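Local coordinates for protein putative oxidoreductase molybdopterin-binding subunit (Sulfolobus tokodaii, PDB 4ZOH) that probably catalyses a molybdenum-dependent oxidation, as the subunit that binds the pterin cytosine dinucleotide cofactor of a xanthine dehydrogenase-family oxidoreductase, at residues A607-E621 against Y639-W653. Sequence-based numbering, arbitrary orientation.
Sequences AIGGIVQGMAQALLE and YPIPTAVEIPEKIDW
The methyl of A607 lies over one face of the W653 indole, 3.4 Å from CB to CD1; a residue this small lets the helix come close to the ring, whose NE1 is held by D592. At the far end, E621 crosses the Y639 phenol obliquely, carboxylate and ring planes 52° apart. Its OE1 takes a weak hydrogen bond of 2.8 Å from Y639 OH, whose stronger partner is the backbone N of I161, while OE2 makes a salt bridge to a basic side chain of another protein's chain. A glutamine in place of E621 would probably leave that basic group without its countercharge.

Between these ends the packing is mostly apolar. I651 puts CD1 3.8 Å from I608 CG2, and its CG2, anti to the backbone N (chi1 -64° for CG1), sits 4.0 Å from I611 CD1. V612 splits its two methyls between P642 and I647, CG1 3.7 Å from P642 CG and CG2 4.1 Å from I647 CG2. The stiff P642 ring also rests CD on A616 CB, 3.6 Å away, a small residue that suits the close approach of helix and proline ring, and L620 CD1 touches P642 CB.

The contact belongs to the molybdopterin cofactor-binding part of the chain, the W653 side chain about 7 Å from the bound pterin cytosine dinucleotide. Helix 600-619 lies against a proline-rich loop leading into strand 651-655, beside strand 583-593; helix 673-688 packs on A618 and L619, and strand 149-161 touches Y639.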
loop_
_atom_site.group_PDB
_atom_site.type_symbol
_atom_site.label_atom_id
_atom_site.label_comp_id
_atom_site.label_asym_id
_atom_site.label_seq_id
_atom_site.Cartn_x
_atom_site.Cartn_y
_atom_site.Cartn_z
ATOM N N ALA A 607 18.224 27.228 11.462
ATOM C CA ALA A 607 18.404 28.331 12.420
ATOM C C ALA A 607 17.090 29.038 12.659
ATOM O O ALA A 607 16.671 29.220 13.800
ATOM C CB ALA A 607 19.498 29.325 11.965
ATOM N N ILE A 608 16.419 29.429 11.579
ATOM C CA ILE A 608 15.180 30.135 11.746
ATOM C C ILE A 608 14.100 29.289 12.425
ATOM O O ILE A 608 13.430 29.807 13.282
ATOM C CB ILE A 608 14.649 30.727 10.395
ATOM C CG1 ILE A 608 15.612 31.827 9.897
ATOM C CG2 ILE A 608 13.199 31.313 10.553
ATOM C CD1 ILE A 608 15.308 32.207 8.433
ATOM N N GLY A 609 13.846 28.049 11.965
ATOM C CA GLY A 609 12.847 27.204 12.664
ATOM C C GLY A 609 13.099 27.090 14.187
ATOM O O GLY A 609 12.172 27.245 14.989
ATOM N N GLY A 610 14.359 26.837 14.566
ATOM C CA GLY A 610 14.726 26.767 15.996
ATOM C C GLY A 610 14.552 28.045 16.752
ATOM O O GLY A 610 13.959 28.072 17.852
ATOM N N ILE A 611 15.016 29.137 16.137
ATOM C CA ILE A 611 14.821 30.472 16.694
ATOM C C ILE A 611 13.387 30.766 17.054
ATOM O O ILE A 611 13.108 31.321 18.150
ATOM C CB ILE A 611 15.411 31.601 15.764
ATOM C CG1 ILE A 611 16.953 31.611 15.839
ATOM C CG2 ILE A 611 14.980 32.987 16.208
ATOM C CD1 ILE A 611 17.636 32.261 14.590
ATOM N N VAL A 612 12.456 30.420 16.162
ATOM C CA VAL A 612 11.059 30.730 16.441
ATOM C C VAL A 612 10.493 29.839 17.549
ATOM O O VAL A 612 9.670 30.285 18.342
ATOM C CB VAL A 612 10.181 30.640 15.135
ATOM C CG1 VAL A 612 8.691 30.641 15.445
ATOM C CG2 VAL A 612 10.496 31.829 14.168
ATOM N N GLN A 613 10.902 28.562 17.584
ATOM C CA GLN A 613 10.551 27.714 18.783
ATOM C C GLN A 613 11.103 28.309 20.114
ATOM O O GLN A 613 10.365 28.498 21.068
ATOM C CB GLN A 613 10.980 26.246 18.547
ATOM C CG GLN A 613 9.909 25.556 17.712
ATOM C CD GLN A 613 10.411 24.219 17.234
ATOM O OE1 GLN A 613 11.599 24.059 16.957
ATOM N NE2 GLN A 613 9.516 23.230 17.172
ATOM N N GLY A 614 12.381 28.693 20.101
ATOM C CA GLY A 614 13.020 29.290 21.315
ATOM C C GLY A 614 12.307 30.576 21.733
ATOM O O GLY A 614 12.051 30.775 22.920
ATOM N N MET A 615 11.899 31.412 20.747
ATOM C CA MET A 615 11.166 32.666 21.055
ATOM C C MET A 615 9.796 32.358 21.624
ATOM O O MET A 615 9.293 33.040 22.540
ATOM C CB MET A 615 11.043 33.482 19.759
ATOM C CG MET A 615 10.024 34.604 19.859
ATOM S SD MET A 615 9.732 35.533 18.318
ATOM C CE MET A 615 11.305 35.172 17.548
ATOM N N ALA A 616 9.139 31.362 21.021
ATOM C CA ALA A 616 7.777 30.962 21.441
ATOM C C ALA A 616 7.800 30.422 22.937
ATOM O O ALA A 616 6.836 30.637 23.701
ATOM C CB ALA A 616 7.263 29.858 20.525
ATOM N N GLN A 617 8.862 29.690 23.292
ATOM C CA GLN A 617 9.028 29.230 24.704
ATOM C C GLN A 617 9.110 30.459 25.667
ATOM O O GLN A 617 8.359 30.517 26.702
ATOM C CB GLN A 617 10.299 28.350 24.867
ATOM C CG GLN A 617 10.426 27.862 26.339
ATOM C CD GLN A 617 11.533 26.909 26.694
ATOM O OE1 GLN A 617 12.476 26.598 25.919
ATOM N NE2 GLN A 617 11.449 26.437 27.942
ATOM N N ALA A 618 9.959 31.439 25.298
ATOM C CA ALA A 618 10.087 32.736 26.052
ATOM C C ALA A 618 8.766 33.481 26.138
ATOM O O ALA A 618 8.345 33.931 27.230
ATOM C CB ALA A 618 11.155 33.650 25.424
ATOM N N LEU A 619 8.051 33.532 25.026
ATOM C CA LEU A 619 6.909 34.481 24.940
ATOM C C LEU A 619 5.531 33.878 24.899
ATOM O O LEU A 619 4.576 34.600 25.139
ATOM C CB LEU A 619 7.055 35.431 23.722
ATOM C CG LEU A 619 8.331 36.239 23.569
ATOM C CD1 LEU A 619 8.246 37.013 22.218
ATOM C CD2 LEU A 619 8.503 37.149 24.828
ATOM N N LEU A 620 5.384 32.610 24.511
ATOM C CA LEU A 620 4.001 32.123 24.258
ATOM C C LEU A 620 3.673 30.844 24.987
ATOM O O LEU A 620 2.641 30.770 25.633
ATOM C CB LEU A 620 3.730 31.914 22.745
ATOM C CG LEU A 620 3.686 33.132 21.792
ATOM C CD1 LEU A 620 3.943 32.712 20.341
ATOM C CD2 LEU A 620 2.311 33.764 21.902
ATOM N N GLU A 621 4.529 29.850 24.818
ATOM C CA GLU A 621 4.173 28.479 25.156
ATOM C C GLU A 621 4.362 28.149 26.643
ATOM O O GLU A 621 5.191 28.763 27.293
ATOM C CB GLU A 621 5.053 27.565 24.313
ATOM C CG GLU A 621 4.439 27.484 22.894
ATOM C CD GLU A 621 5.317 26.755 21.908
ATOM O OE1 GLU A 621 6.000 25.796 22.275
ATOM O OE2 GLU A 621 5.397 27.189 20.727
ATOM N N TYR A 639 -2.790 25.966 23.617
ATOM C CA TYR A 639 -1.331 25.834 23.572
ATOM C C TYR A 639 -0.835 26.640 22.365
ATOM O O TYR A 639 -0.864 26.154 21.245
ATOM C CB TYR A 639 -0.859 24.378 23.504
ATOM C CG TYR A 639 0.632 24.306 23.700
ATOM C CD1 TYR A 639 1.179 24.318 24.973
ATOM C CD2 TYR A 639 1.487 24.264 22.609
ATOM C CE1 TYR A 639 2.569 24.275 25.153
ATOM C CE2 TYR A 639 2.847 24.241 22.774
ATOM C CZ TYR A 639 3.382 24.274 24.068
ATOM O OH TYR A 639 4.743 24.245 24.186
ATOM N N PRO A 640 -0.414 27.895 22.594
ATOM C CA PRO A 640 -0.349 28.871 21.478
ATOM C C PRO A 640 0.937 28.818 20.683
ATOM O O PRO A 640 1.803 29.720 20.846
ATOM C CB PRO A 640 -0.461 30.219 22.222
ATOM C CG PRO A 640 0.234 29.950 23.519
ATOM C CD PRO A 640 -0.137 28.541 23.905
ATOM N N ILE A 641 1.101 27.830 19.794
ATOM C CA ILE A 641 2.312 27.889 18.967
ATOM C C ILE A 641 2.162 29.143 18.026
ATOM O O ILE A 641 1.029 29.515 17.698
ATOM C CB ILE A 641 2.592 26.568 18.209
ATOM C CG1 ILE A 641 1.619 26.295 17.040
ATOM C CG2 ILE A 641 2.561 25.426 19.226
ATOM C CD1 ILE A 641 2.198 25.230 16.059
ATOM N N PRO A 642 3.278 29.778 17.621
ATOM C CA PRO A 642 3.068 31.052 16.886
ATOM C C PRO A 642 2.514 30.891 15.440
ATOM O O PRO A 642 2.865 29.932 14.731
ATOM C CB PRO A 642 4.455 31.676 16.812
ATOM C CG PRO A 642 5.400 30.615 17.074
ATOM C CD PRO A 642 4.707 29.572 17.946
ATOM N N THR A 643 1.621 31.795 15.055
ATOM C CA THR A 643 1.337 32.044 13.636
ATOM C C THR A 643 2.421 32.921 12.988
ATOM O O THR A 643 3.346 33.403 13.678
ATOM C CB THR A 643 -0.033 32.692 13.469
ATOM O OG1 THR A 643 0.070 34.104 13.765
ATOM C CG2 THR A 643 -1.090 32.072 14.396
ATOM N N ALA A 644 2.280 33.200 11.676
ATOM C CA ALA A 644 3.175 34.074 10.951
ATOM C C ALA A 644 3.178 35.533 11.519
ATOM O O ALA A 644 4.162 36.253 11.466
ATOM C CB ALA A 644 2.772 34.044 9.481
ATOM N N VAL A 645 2.097 35.923 12.172
ATOM C CA VAL A 645 2.051 37.211 12.776
ATOM C C VAL A 645 3.049 37.295 13.971
ATOM O O VAL A 645 3.660 38.329 14.195
ATOM C CB VAL A 645 0.597 37.536 13.159
ATOM C CG1 VAL A 645 0.528 38.893 13.904
ATOM C CG2 VAL A 645 -0.259 37.620 11.882
ATOM N N GLU A 646 3.283 36.211 14.709
ATOM C CA GLU A 646 4.109 36.362 15.901
ATOM C C GLU A 646 5.626 36.210 15.675
ATOM O O GLU A 646 6.327 35.943 16.592
ATOM C CB GLU A 646 3.596 35.455 17.026
ATOM C CG GLU A 646 2.264 35.912 17.594
ATOM C CD GLU A 646 1.085 35.524 16.702
ATOM O OE1 GLU A 646 1.089 34.380 16.148
ATOM O OE2 GLU A 646 0.167 36.357 16.537
ATOM N N ILE A 647 6.140 36.353 14.473
ATOM C CA ILE A 647 7.534 36.116 14.284
ATOM C C ILE A 647 8.255 37.452 14.229
ATOM O O ILE A 647 7.633 38.469 13.929
ATOM C CB ILE A 647 7.836 35.212 13.031
ATOM C CG1 ILE A 647 7.585 35.990 11.727
ATOM C CG2 ILE A 647 7.120 33.856 13.198
ATOM C CD1 ILE A 647 7.949 35.332 10.373
ATOM N N PRO A 648 9.583 37.457 14.472
ATOM C CA PRO A 648 10.311 38.674 14.245
ATOM C C PRO A 648 10.094 39.156 12.796
ATOM O O PRO A 648 10.097 38.375 11.849
ATOM C CB PRO A 648 11.779 38.265 14.472
ATOM C CG PRO A 648 11.720 36.942 15.203
ATOM C CD PRO A 648 10.488 36.299 14.632
ATOM N N GLU A 649 9.867 40.439 12.637
ATOM C CA GLU A 649 9.739 41.024 11.304
ATOM C C GLU A 649 10.856 40.606 10.365
ATOM O O GLU A 649 10.627 40.354 9.201
ATOM C CB GLU A 649 9.712 42.531 11.472
ATOM C CG GLU A 649 8.733 42.957 12.556
ATOM C CD GLU A 649 8.525 44.448 12.623
ATOM O OE1 GLU A 649 7.882 44.877 13.618
ATOM O OE2 GLU A 649 8.989 45.179 11.697
ATOM N N LYS A 650 12.070 40.464 10.894
ATOM C CA LYS A 650 13.161 39.937 10.140
ATOM C C LYS A 650 14.122 39.160 11.036
ATOM O O LYS A 650 14.391 39.575 12.173
ATOM C CB LYS A 650 13.894 41.116 9.470
ATOM C CG LYS A 650 15.024 40.726 8.565
ATOM C CD LYS A 650 14.662 39.773 7.443
ATOM C CE LYS A 650 15.765 39.854 6.385
ATOM N NZ LYS A 650 15.987 38.489 5.876
ATOM N N ILE A 651 14.651 38.055 10.513
ATOM C CA ILE A 651 15.675 37.318 11.199
ATOM C C ILE A 651 16.809 37.250 10.221
ATOM O O ILE A 651 16.659 36.676 9.132
ATOM C CB ILE A 651 15.212 35.852 11.487
ATOM C CG1 ILE A 651 14.018 35.827 12.442
ATOM C CG2 ILE A 651 16.364 35.027 12.049
ATOM C CD1 ILE A 651 13.471 34.438 12.740
ATOM N N ASP A 652 17.954 37.825 10.581
ATOM C CA ASP A 652 19.138 37.704 9.730
ATOM C C ASP A 652 20.052 36.646 10.314
ATOM O O ASP A 652 20.429 36.716 11.486
ATOM C CB ASP A 652 19.903 39.048 9.687
ATOM C CG ASP A 652 19.086 40.176 9.036
ATOM O OD1 ASP A 652 18.271 39.906 8.159
ATOM O OD2 ASP A 652 19.256 41.339 9.439
ATOM N N TRP A 653 20.449 35.710 9.476
ATOM C CA TRP A 653 21.319 34.669 9.873
ATOM C C TRP A 653 22.668 34.810 9.185
ATOM O O TRP A 653 22.743 34.918 7.959
ATOM C CB TRP A 653 20.666 33.303 9.541
ATOM C CG TRP A 653 21.576 32.144 9.931
ATOM C CD1 TRP A 653 21.827 31.680 11.224
ATOM C CD2 TRP A 653 22.341 31.314 9.057
ATOM N NE1 TRP A 653 22.683 30.610 11.179
ATOM C CE2 TRP A 653 23.030 30.367 9.875
ATOM C CE3 TRP A 653 22.520 31.265 7.656
ATOM C CZ2 TRP A 653 23.853 29.398 9.345
ATOM C CZ3 TRP A 653 23.358 30.334 7.139
ATOM C CH2 TRP A 653 24.034 29.391 7.975
#